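PDB 1ZZM: putative deoxyribonuclease yjjV from Escherichia coli, which probably hydrolyses ester bonds as a TatD-type, metal-dependent hydrolase that binds two divalent metal cations per subunit. Local coordinates for residues Val93-Asp101 with Gln112-Ala123; Leu150-Ser160 with Leu172-Thr181. All coordinates share one frame; numbering follows the deposited sequence.

Interaction 1 of 2, residues Val93-Asp101 with Gln112-Ala123; sequences VAVGEIGLD and QQWLLDEQLKLA. With ZN (zinc ion), chain C; ZN (zinc ion), chain B; ZN (zinc ion), chain D.
I98 and L100 of the barrel strand pack on L116, L120 and Q113 of the outer helix 109-125, a buried strand-on-helix contact within a beta-alpha-beta unit of the TIM-barrel fold. The axes of the segments 98-101 and 112-123 run nearly antiparallel, at 162°, with a closest approach of 7.9 Å. L116 divides its two methyls between the strand residues: CD1 lies 3.8 Å from I98 CG1, while CD2 turns to L100, whose side chain crosses it at about a right angle. With I98 CG1 set between its backbone N and carbonyl carbon (chi1 66°), CD1 reaches L120 CD2 and CG2 lies against the Q119 amide. Near the start of the strand V95 CG2 meets A123 CB at 3.7 Å.

At the other end Q112, extended beyond CG, offers both ends of its amide to the backbone of D101. OE1 takes D101 N at 2.8 Å on an in-plane lone pair, and NE2 gives an almost straight bond (171°) to D101 O, also 2.8 Å; NE2 binds P107 O as well. An alanine here would remove the amide and would probably leave D101 N and O without these mates, so that D101, whose OD2 bonds to the zinc ligand H133 and pairs with R135, would be less firmly placed. On the strand's far side E97 bridges two zinc ions, OE1 to one and OE2 to the other, whereas D117 binds a third zinc with H144 and H148. Strand 130-135 adjoins I98, L120 and A123, helix 138-148 closes over L100 and L116, and helix 75-87 flanks L115 and Q119.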
loop_
_atom_site.group_PDB
_atom_site.type_symbol
_atom_site.label_atom_id
_atom_site.label_comp_id
_atom_site.label_asym_id
_atom_site.label_seq_id
_atom_site.Cartn_x
_atom_site.Cartn_y
_atom_site.Cartn_z
ATOM N N VAL A 93 -8.916 -2.420 7.296
ATOM C CA VAL A 93 -7.842 -2.166 8.231
ATOM C C VAL A 93 -7.140 -0.844 8.124
ATOM O O VAL A 93 -6.214 -0.590 8.905
ATOM C CB VAL A 93 -6.750 -3.256 8.125
ATOM C CG1 VAL A 93 -7.352 -4.604 8.438
ATOM C CG2 VAL A 93 -6.128 -3.265 6.723
ATOM N N ALA A 94 -7.552 -0.005 7.174
ATOM C CA ALA A 94 -6.875 1.266 6.984
ATOM C C ALA A 94 -7.732 2.173 6.116
ATOM O O ALA A 94 -8.650 1.699 5.441
ATOM C CB ALA A 94 -5.514 1.039 6.259
ATOM N N VAL A 95 -7.399 3.457 6.147
ATOM C CA VAL A 95 -8.034 4.464 5.315
ATOM C C VAL A 95 -7.016 4.428 4.210
ATOM O O VAL A 95 -5.838 4.818 4.328
ATOM C CB VAL A 95 -8.092 5.818 5.963
ATOM C CG1 VAL A 95 -8.508 6.890 4.929
ATOM C CG2 VAL A 95 -9.099 5.761 7.099
ATOM N N GLY A 96 -7.478 3.906 3.111
ATOM C CA GLY A 96 -6.542 3.739 2.083
ATOM C C GLY A 96 -7.007 3.445 0.713
ATOM O O GLY A 96 -8.126 3.019 0.390
ATOM N N GLU A 97 -5.977 4.042 0.145
ATOM C CA GLU A 97 -5.196 4.516 -0.942
ATOM C C GLU A 97 -5.562 5.956 -1.094
ATOM O O GLU A 97 -6.501 6.330 -1.781
ATOM C CB GLU A 97 -5.024 3.788 -2.255
ATOM C CG GLU A 97 -3.617 4.356 -2.637
ATOM C CD GLU A 97 -2.825 3.648 -3.723
ATOM O OE1 GLU A 97 -3.295 2.673 -4.344
ATOM O OE2 GLU A 97 -1.684 4.101 -3.946
ATOM N N ILE A 98 -4.823 6.750 -0.329
ATOM C CA ILE A 98 -4.963 8.207 -0.349
ATOM C C ILE A 98 -3.529 8.690 -0.542
ATOM O O ILE A 98 -2.597 7.893 -0.427
ATOM C CB ILE A 98 -5.505 8.766 0.965
ATOM C CG1 ILE A 98 -4.488 8.541 2.091
ATOM C CG2 ILE A 98 -6.826 8.097 1.287
ATOM C CD1 ILE A 98 -5.031 8.923 3.462
ATOM N N GLY A 99 -3.358 9.966 -0.891
ATOM C CA GLY A 99 -2.017 10.464 -1.070
ATOM C C GLY A 99 -1.962 11.591 -2.091
ATOM O O GLY A 99 -2.942 12.307 -2.298
ATOM N N LEU A 100 -0.775 11.761 -2.667
ATOM C CA LEU A 100 -0.503 12.815 -3.620
ATOM C C LEU A 100 0.254 12.269 -4.815
ATOM O O LEU A 100 0.973 11.275 -4.712
ATOM C CB LEU A 100 0.359 13.888 -2.970
ATOM C CG LEU A 100 -0.164 14.404 -1.622
ATOM C CD1 LEU A 100 0.973 15.115 -0.971
ATOM C CD2 LEU A 100 -1.404 15.306 -1.790
ATOM N N ASP A 101 0.136 12.947 -5.947
ATOM C CA ASP A 101 0.824 12.449 -7.142
ATOM C C ASP A 101 0.992 13.659 -8.068
ATOM O O ASP A 101 -0.006 14.204 -8.549
ATOM C CB ASP A 101 -0.079 11.397 -7.784
ATOM C CG ASP A 101 0.559 10.708 -8.973
ATOM O OD1 ASP A 101 1.259 11.394 -9.727
ATOM O OD2 ASP A 101 0.354 9.479 -9.154
ATOM N N GLN A 112 -5.594 18.219 -4.319
ATOM C CA GLN A 112 -5.124 16.905 -3.837
ATOM C C GLN A 112 -4.801 16.987 -2.355
ATOM O O GLN A 112 -5.094 16.055 -1.579
ATOM C CB GLN A 112 -3.832 16.462 -4.531
ATOM C CG GLN A 112 -3.996 15.994 -5.970
ATOM C CD GLN A 112 -2.740 15.300 -6.464
ATOM O OE1 GLN A 112 -2.099 14.562 -5.715
ATOM N NE2 GLN A 112 -2.393 15.516 -7.738
ATOM N N GLN A 113 -4.135 18.072 -1.963
ATOM C CA GLN A 113 -3.767 18.208 -0.547
ATOM C C GLN A 113 -4.958 18.412 0.361
ATOM O O GLN A 113 -4.975 17.911 1.496
ATOM C CB GLN A 113 -2.778 19.343 -0.367
ATOM C CG GLN A 113 -1.464 18.993 -1.051
ATOM C CD GLN A 113 -0.505 20.138 -1.078
ATOM O OE1 GLN A 113 0.225 20.370 -0.115
ATOM N NE2 GLN A 113 -0.512 20.886 -2.178
ATOM N N TRP A 114 -5.955 19.153 -0.106
ATOM C CA TRP A 114 -7.134 19.347 0.764
ATOM C C TRP A 114 -7.799 17.984 0.957
ATOM O O TRP A 114 -8.222 17.612 2.075
ATOM C CB TRP A 114 -8.138 20.306 0.096
ATOM C CG TRP A 114 -9.381 20.467 0.884
ATOM C CD1 TRP A 114 -9.560 21.294 1.962
ATOM C CD2 TRP A 114 -10.613 19.776 0.692
ATOM N NE1 TRP A 114 -10.841 21.161 2.452
ATOM C CE2 TRP A 114 -11.508 20.233 1.692
ATOM C CE3 TRP A 114 -11.056 18.818 -0.227
ATOM C CZ2 TRP A 114 -12.823 19.759 1.799
ATOM C CZ3 TRP A 114 -12.360 18.350 -0.120
ATOM C CH2 TRP A 114 -13.229 18.823 0.888
ATOM N N LEU A 115 -7.899 17.235 -0.135
ATOM C CA LEU A 115 -8.555 15.930 -0.080
ATOM C C LEU A 115 -7.785 14.964 0.810
ATOM O O LEU A 115 -8.381 14.189 1.570
ATOM C CB LEU A 115 -8.717 15.343 -1.491
ATOM C CG LEU A 115 -9.394 13.968 -1.532
ATOM C CD1 LEU A 115 -10.737 14.055 -0.836
ATOM C CD2 LEU A 115 -9.603 13.530 -3.001
ATOM N N LEU A 116 -6.467 14.977 0.705
ATOM C CA LEU A 116 -5.662 14.127 1.587
ATOM C C LEU A 116 -5.923 14.490 3.056
ATOM O O LEU A 116 -6.121 13.619 3.893
ATOM C CB LEU A 116 -4.168 14.331 1.305
ATOM C CG LEU A 116 -3.187 13.690 2.283
ATOM C CD1 LEU A 116 -3.272 12.138 2.172
ATOM C CD2 LEU A 116 -1.782 14.198 2.000
ATOM N N ASP A 117 -5.923 15.776 3.384
ATOM C CA ASP A 117 -6.135 16.126 4.786
ATOM C C ASP A 117 -7.528 15.749 5.292
ATOM O O ASP A 117 -7.677 15.417 6.460
ATOM C CB ASP A 117 -5.821 17.607 5.038
ATOM C CG ASP A 117 -4.334 17.878 5.146
ATOM O OD1 ASP A 117 -3.532 16.918 5.224
ATOM O OD2 ASP A 117 -3.928 19.060 5.160
ATOM N N GLU A 118 -8.553 15.811 4.430
ATOM C CA GLU A 118 -9.891 15.412 4.842
ATOM C C GLU A 118 -9.874 13.934 5.234
ATOM O O GLU A 118 -10.547 13.514 6.175
ATOM C CB GLU A 118 -10.908 15.611 3.706
ATOM C CG GLU A 118 -11.326 17.073 3.473
ATOM C CD GLU A 118 -11.846 17.745 4.744
ATOM O OE1 GLU A 118 -12.809 17.231 5.365
ATOM O OE2 GLU A 118 -11.275 18.778 5.128
ATOM N N GLN A 119 -9.101 13.138 4.502
ATOM C CA GLN A 119 -9.052 11.711 4.795
ATOM C C GLN A 119 -8.155 11.417 5.974
ATOM O O GLN A 119 -8.400 10.465 6.710
ATOM C CB GLN A 119 -8.614 10.969 3.546
ATOM C CG GLN A 119 -9.671 11.120 2.481
ATOM C CD GLN A 119 -9.313 10.429 1.205
ATOM O OE1 GLN A 119 -8.564 10.967 0.372
ATOM N NE2 GLN A 119 -9.803 9.239 1.048
ATOM N N LEU A 120 -7.130 12.242 6.167
ATOM C CA LEU A 120 -6.258 12.050 7.316
ATOM C C LEU A 120 -7.102 12.326 8.565
ATOM O O LEU A 120 -6.927 11.675 9.592
ATOM C CB LEU A 120 -5.034 12.983 7.238
ATOM C CG LEU A 120 -3.978 12.579 6.178
ATOM C CD1 LEU A 120 -2.795 13.522 6.252
ATOM C CD2 LEU A 120 -3.489 11.130 6.398
ATOM N N LYS A 121 -8.028 13.278 8.484
ATOM C CA LYS A 121 -8.877 13.555 9.631
ATOM C C LYS A 121 -9.761 12.336 9.938
ATOM O O LYS A 121 -9.983 12.030 11.108
ATOM C CB LYS A 121 -9.770 14.787 9.392
ATOM C CG LYS A 121 -9.021 16.101 9.379
ATOM C CD LYS A 121 -9.998 17.274 9.307
ATOM C CE LYS A 121 -9.340 18.561 9.812
ATOM N NZ LYS A 121 -8.338 19.157 8.859
ATOM N N LEU A 122 -10.248 11.649 8.902
ATOM C CA LEU A 122 -11.085 10.476 9.109
ATOM C C LEU A 122 -10.307 9.318 9.731
ATOM O O LEU A 122 -10.818 8.619 10.612
ATOM C CB LEU A 122 -11.738 10.015 7.808
ATOM C CG LEU A 122 -12.883 10.923 7.365
ATOM C CD1 LEU A 122 -13.363 10.598 5.946
ATOM C CD2 LEU A 122 -14.027 10.756 8.374
ATOM N N ALA A 123 -9.065 9.135 9.301
ATOM C CA ALA A 123 -8.241 8.070 9.856
ATOM C C ALA A 123 -8.052 8.358 11.340
ATOM O O ALA A 123 -8.081 7.430 12.150
ATOM C CB ALA A 123 -6.896 7.986 9.135
HETATM ZN ZN ZN C . -0.153 3.978 -5.411
HETATM ZN ZN ZN B . -2.107 1.390 -5.322
HETATM ZN ZN ZN D . -2.159 19.045 5.867
HETATM O O HOH W 1 -5.424 13.571 -2.778
HETATM O O HOH W 2 -1.442 2.868 -6.534
HETATM O O HOH W 3 1.363 3.535 -7.253
#

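Interaction 2 of 2, residues Leu150-Ser160 with Leu172-Thr181. With ZN (zinc ion), chain C.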
loop_
_atom_site.group_PDB
_atom_site.type_symbol
_atom_site.label_atom_id
_atom_site.label_comp_id
_atom_site.label_asym_id
_atom_site.label_seq_id
_atom_site.Cartn_x
_atom_site.Cartn_y
_atom_site.Cartn_z
ATOM N N LEU A 150 -0.880 11.435 13.015
ATOM C CA LEU A 150 -1.842 10.345 13.144
ATOM C C LEU A 150 -1.252 9.316 14.097
ATOM O O LEU A 150 -0.171 8.794 13.848
ATOM C CB LEU A 150 -2.088 9.670 11.788
ATOM C CG LEU A 150 -2.892 10.455 10.756
ATOM C CD1 LEU A 150 -2.068 11.627 10.268
ATOM C CD2 LEU A 150 -3.290 9.527 9.595
ATOM N N PRO A 151 -1.962 8.994 15.194
ATOM C CA PRO A 151 -1.477 8.013 16.169
ATOM C C PRO A 151 -1.122 6.652 15.546
ATOM O O PRO A 151 -0.159 6.001 15.960
ATOM C CB PRO A 151 -2.656 7.874 17.128
ATOM C CG PRO A 151 -3.262 9.199 17.103
ATOM C CD PRO A 151 -3.246 9.569 15.636
ATOM N N ARG A 152 -1.892 6.221 14.550
ATOM C CA ARG A 152 -1.631 4.908 13.944
ATOM C C ARG A 152 -0.747 4.916 12.727
ATOM O O ARG A 152 -0.500 3.857 12.142
ATOM C CB ARG A 152 -2.949 4.253 13.559
ATOM C CG ARG A 152 -3.901 4.133 14.709
ATOM C CD ARG A 152 -3.407 3.089 15.700
ATOM N NE ARG A 152 -4.437 2.893 16.711
ATOM C CZ ARG A 152 -4.432 1.932 17.628
ATOM N NH1 ARG A 152 -3.436 1.045 17.681
ATOM N NH2 ARG A 152 -5.434 1.866 18.497
ATOM N N THR A 153 -0.257 6.101 12.381
ATOM C CA THR A 153 0.544 6.337 11.197
ATOM C C THR A 153 0.088 5.530 9.978
ATOM O O THR A 153 -1.077 5.632 9.607
ATOM C CB THR A 153 2.087 6.176 11.464
ATOM O OG1 THR A 153 2.402 4.821 11.817
ATOM C CG2 THR A 153 2.495 7.155 12.608
ATOM N N GLY A 154 0.999 4.791 9.349
ATOM C CA GLY A 154 0.652 4.069 8.138
ATOM C C GLY A 154 1.883 3.644 7.350
ATOM O O GLY A 154 2.972 3.486 7.913
ATOM N N VAL A 155 1.703 3.443 6.047
ATOM C CA VAL A 155 2.784 3.011 5.161
ATOM C C VAL A 155 2.814 3.910 3.919
ATOM O O VAL A 155 1.759 4.289 3.396
ATOM C CB VAL A 155 2.578 1.515 4.670
ATOM C CG1 VAL A 155 1.157 1.316 4.093
ATOM C CG2 VAL A 155 3.622 1.158 3.603
ATOM N N VAL A 156 4.008 4.291 3.485
ATOM C CA VAL A 156 4.128 5.025 2.232
ATOM C C VAL A 156 4.420 3.877 1.272
ATOM O O VAL A 156 5.522 3.329 1.230
ATOM C CB VAL A 156 5.277 6.025 2.226
ATOM C CG1 VAL A 156 5.411 6.622 0.779
ATOM C CG2 VAL A 156 4.949 7.158 3.208
ATOM N N HIS A 157 3.409 3.475 0.515
ATOM C CA HIS A 157 3.558 2.318 -0.369
ATOM C C HIS A 157 4.403 2.552 -1.627
ATOM O O HIS A 157 4.632 3.699 -2.034
ATOM C CB HIS A 157 2.165 1.812 -0.753
ATOM C CG HIS A 157 1.784 2.093 -2.174
ATOM N ND1 HIS A 157 2.204 1.306 -3.230
ATOM C CD2 HIS A 157 1.076 3.114 -2.720
ATOM C CE1 HIS A 157 1.771 1.834 -4.366
ATOM N NE2 HIS A 157 1.089 2.927 -4.085
ATOM N N GLY A 158 4.888 1.448 -2.205
ATOM C CA GLY A 158 5.651 1.486 -3.449
ATOM C C GLY A 158 6.705 2.553 -3.473
ATOM O O GLY A 158 6.925 3.191 -4.480
ATOM N N PHE A 159 7.397 2.713 -2.360
ATOM C CA PHE A 159 8.390 3.752 -2.255
ATOM C C PHE A 159 9.536 3.740 -3.261
ATOM O O PHE A 159 10.160 2.704 -3.516
ATOM C CB PHE A 159 9.022 3.754 -0.851
ATOM C CG PHE A 159 10.021 4.870 -0.645
ATOM C CD1 PHE A 159 9.602 6.140 -0.259
ATOM C CD2 PHE A 159 11.383 4.659 -0.898
ATOM C CE1 PHE A 159 10.520 7.197 -0.132
ATOM C CE2 PHE A 159 12.299 5.713 -0.771
ATOM C CZ PHE A 159 11.864 6.978 -0.392
ATOM N N SER A 160 9.791 4.904 -3.836
ATOM C CA SER A 160 10.947 5.067 -4.707
ATOM C C SER A 160 11.398 6.478 -4.414
ATOM O O SER A 160 10.603 7.413 -4.484
ATOM C CB SER A 160 10.616 4.954 -6.189
ATOM O OG SER A 160 11.825 5.182 -6.912
ATOM N N LEU A 172 8.899 9.667 11.242
ATOM C CA LEU A 172 7.546 10.121 11.586
ATOM C C LEU A 172 6.696 8.908 12.024
ATOM O O LEU A 172 5.510 9.050 12.342
ATOM C CB LEU A 172 6.886 10.834 10.389
ATOM C CG LEU A 172 7.526 12.200 10.158
ATOM C CD1 LEU A 172 6.962 12.839 8.858
ATOM C CD2 LEU A 172 7.224 13.069 11.371
ATOM N N GLY A 173 7.306 7.719 12.006
ATOM C CA GLY A 173 6.633 6.498 12.425
ATOM C C GLY A 173 5.950 5.713 11.324
ATOM O O GLY A 173 5.212 4.764 11.590
ATOM N N TYR A 174 6.195 6.107 10.084
ATOM C CA TYR A 174 5.575 5.428 8.935
ATOM C C TYR A 174 6.423 4.280 8.424
ATOM O O TYR A 174 7.657 4.259 8.626
ATOM C CB TYR A 174 5.336 6.434 7.802
ATOM C CG TYR A 174 4.183 7.351 8.141
ATOM C CD1 TYR A 174 2.883 7.055 7.708
ATOM C CD2 TYR A 174 4.364 8.412 9.026
ATOM C CE1 TYR A 174 1.792 7.794 8.166
ATOM C CE2 TYR A 174 3.298 9.146 9.494
ATOM C CZ TYR A 174 2.011 8.825 9.061
ATOM O OH TYR A 174 0.948 9.524 9.553
ATOM N N LYS A 175 5.754 3.313 7.799
ATOM C CA LYS A 175 6.465 2.188 7.214
ATOM C C LYS A 175 6.715 2.499 5.751
ATOM O O LYS A 175 6.150 3.453 5.202
ATOM C CB LYS A 175 5.659 0.919 7.338
ATOM C CG LYS A 175 6.048 0.061 8.513
ATOM C CD LYS A 175 5.668 0.637 9.814
ATOM C CE LYS A 175 5.581 -0.483 10.884
ATOM N NZ LYS A 175 6.701 -0.439 11.886
ATOM N N ILE A 176 7.531 1.654 5.121
ATOM C CA ILE A 176 7.938 1.830 3.724
ATOM C C ILE A 176 7.557 0.558 2.947
ATOM O O ILE A 176 8.020 -0.542 3.264
ATOM C CB ILE A 176 9.499 2.042 3.617
ATOM C CG1 ILE A 176 9.942 3.313 4.355
ATOM C CG2 ILE A 176 9.960 2.090 2.140
ATOM C CD1 ILE A 176 9.268 4.642 3.919
ATOM N N GLY A 177 6.743 0.715 1.900
ATOM C CA GLY A 177 6.327 -0.438 1.125
ATOM C C GLY A 177 7.366 -0.815 0.083
ATOM O O GLY A 177 7.786 0.009 -0.730
ATOM N N VAL A 178 7.796 -2.062 0.119
ATOM C CA VAL A 178 8.824 -2.555 -0.794
ATOM C C VAL A 178 8.161 -3.408 -1.868
ATOM O O VAL A 178 7.615 -4.484 -1.567
ATOM C CB VAL A 178 9.877 -3.448 -0.076
ATOM C CG1 VAL A 178 10.975 -3.820 -1.057
ATOM C CG2 VAL A 178 10.495 -2.717 1.107
ATOM N N GLY A 179 8.246 -2.925 -3.104
ATOM C CA GLY A 179 7.662 -3.607 -4.241
ATOM C C GLY A 179 8.636 -3.735 -5.409
ATOM O O GLY A 179 9.864 -3.645 -5.233
ATOM N N GLY A 180 8.078 -3.884 -6.605
ATOM C CA GLY A 180 8.864 -4.104 -7.818
ATOM C C GLY A 180 9.974 -3.132 -8.143
ATOM O O GLY A 180 10.879 -3.441 -8.943
ATOM N N THR A 181 9.920 -1.959 -7.522
ATOM C CA THR A 181 10.934 -0.941 -7.755
ATOM C C THR A 181 12.333 -1.459 -7.459
ATOM O O THR A 181 13.298 -1.080 -8.143
ATOM C CB THR A 181 10.699 0.294 -6.873
ATOM O OG1 THR A 181 9.423 0.865 -7.187
ATOM C CG2 THR A 181 11.820 1.336 -7.093
HETATM ZN ZN ZN C . -0.153 3.978 -5.411
HETATM O O HOH W 4 1.482 11.548 11.174
HETATM O O HOH W 5 9.140 0.034 -3.140
HETATM O O HOH W 2 -1.442 2.868 -6.534
HETATM O O HOH W 3 1.363 3.535 -7.253
#
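T153 lays its CB over the centre of the Y174 ring, a CH-pi contact 3.6 Å from the centroid and 12° off the normal. Y174 CG stands anti to the carbonyl carbon (chi1 -73°), which carries the phenol against the L150-T153 turn; its OH then lies 3.7 Å from L150 CD1, the two side chains crossing at about a right angle, and a water lying in the ring plane joins that OH to L150 N. T153 keeps OG1 between its backbone N and carbonyl carbon (chi1 65°), which brings it to 2.8 Å from G173 O, while CG2 faces L172 O. G173, with positive phi in the Schellman motif that ends helix 163-171, passes close to that methyl.

Beyond this lies the parallel pairing of neighbouring TIM-barrel strands, joined by a beta-alpha-beta crossover: K175 N bonds to G154 O, V156 N to K175 O, and G177 N to V156 O. V155 CG2 packs against the backbone at G177 N (3.6 Å). On the face of V156 and I176, I176 CG2 meets F159 CB at 3.5 Å, and helix 163-171 covers both aliphatic residues. H157 turns away from the neighbouring strand to bind zinc through NE2 at 2.1 Å, its ND1 held by E205.

Both contacts belong to beta-alpha-beta units of the same run of parallel barrel strands, with strand 130-135 between 95-101 and 154-156. Interaction 1 is the more buried and joins strand to helix, chiefly through aliphatic side chains and one glutamine amide; interaction 2 joins strand to strand through backbone hydrogen bonds, and is only partly buried, with G173 exposed. They meet at two places. E97 OE2 and H157 NE2, 3.0 Å apart, bind the same zinc ion, a site completed by H133 and two waters. Toward the opposite strand ends the chemistry is apolar, L150 CD2 lying 3.6 Å from L120 CD2 and also close to A123 CB.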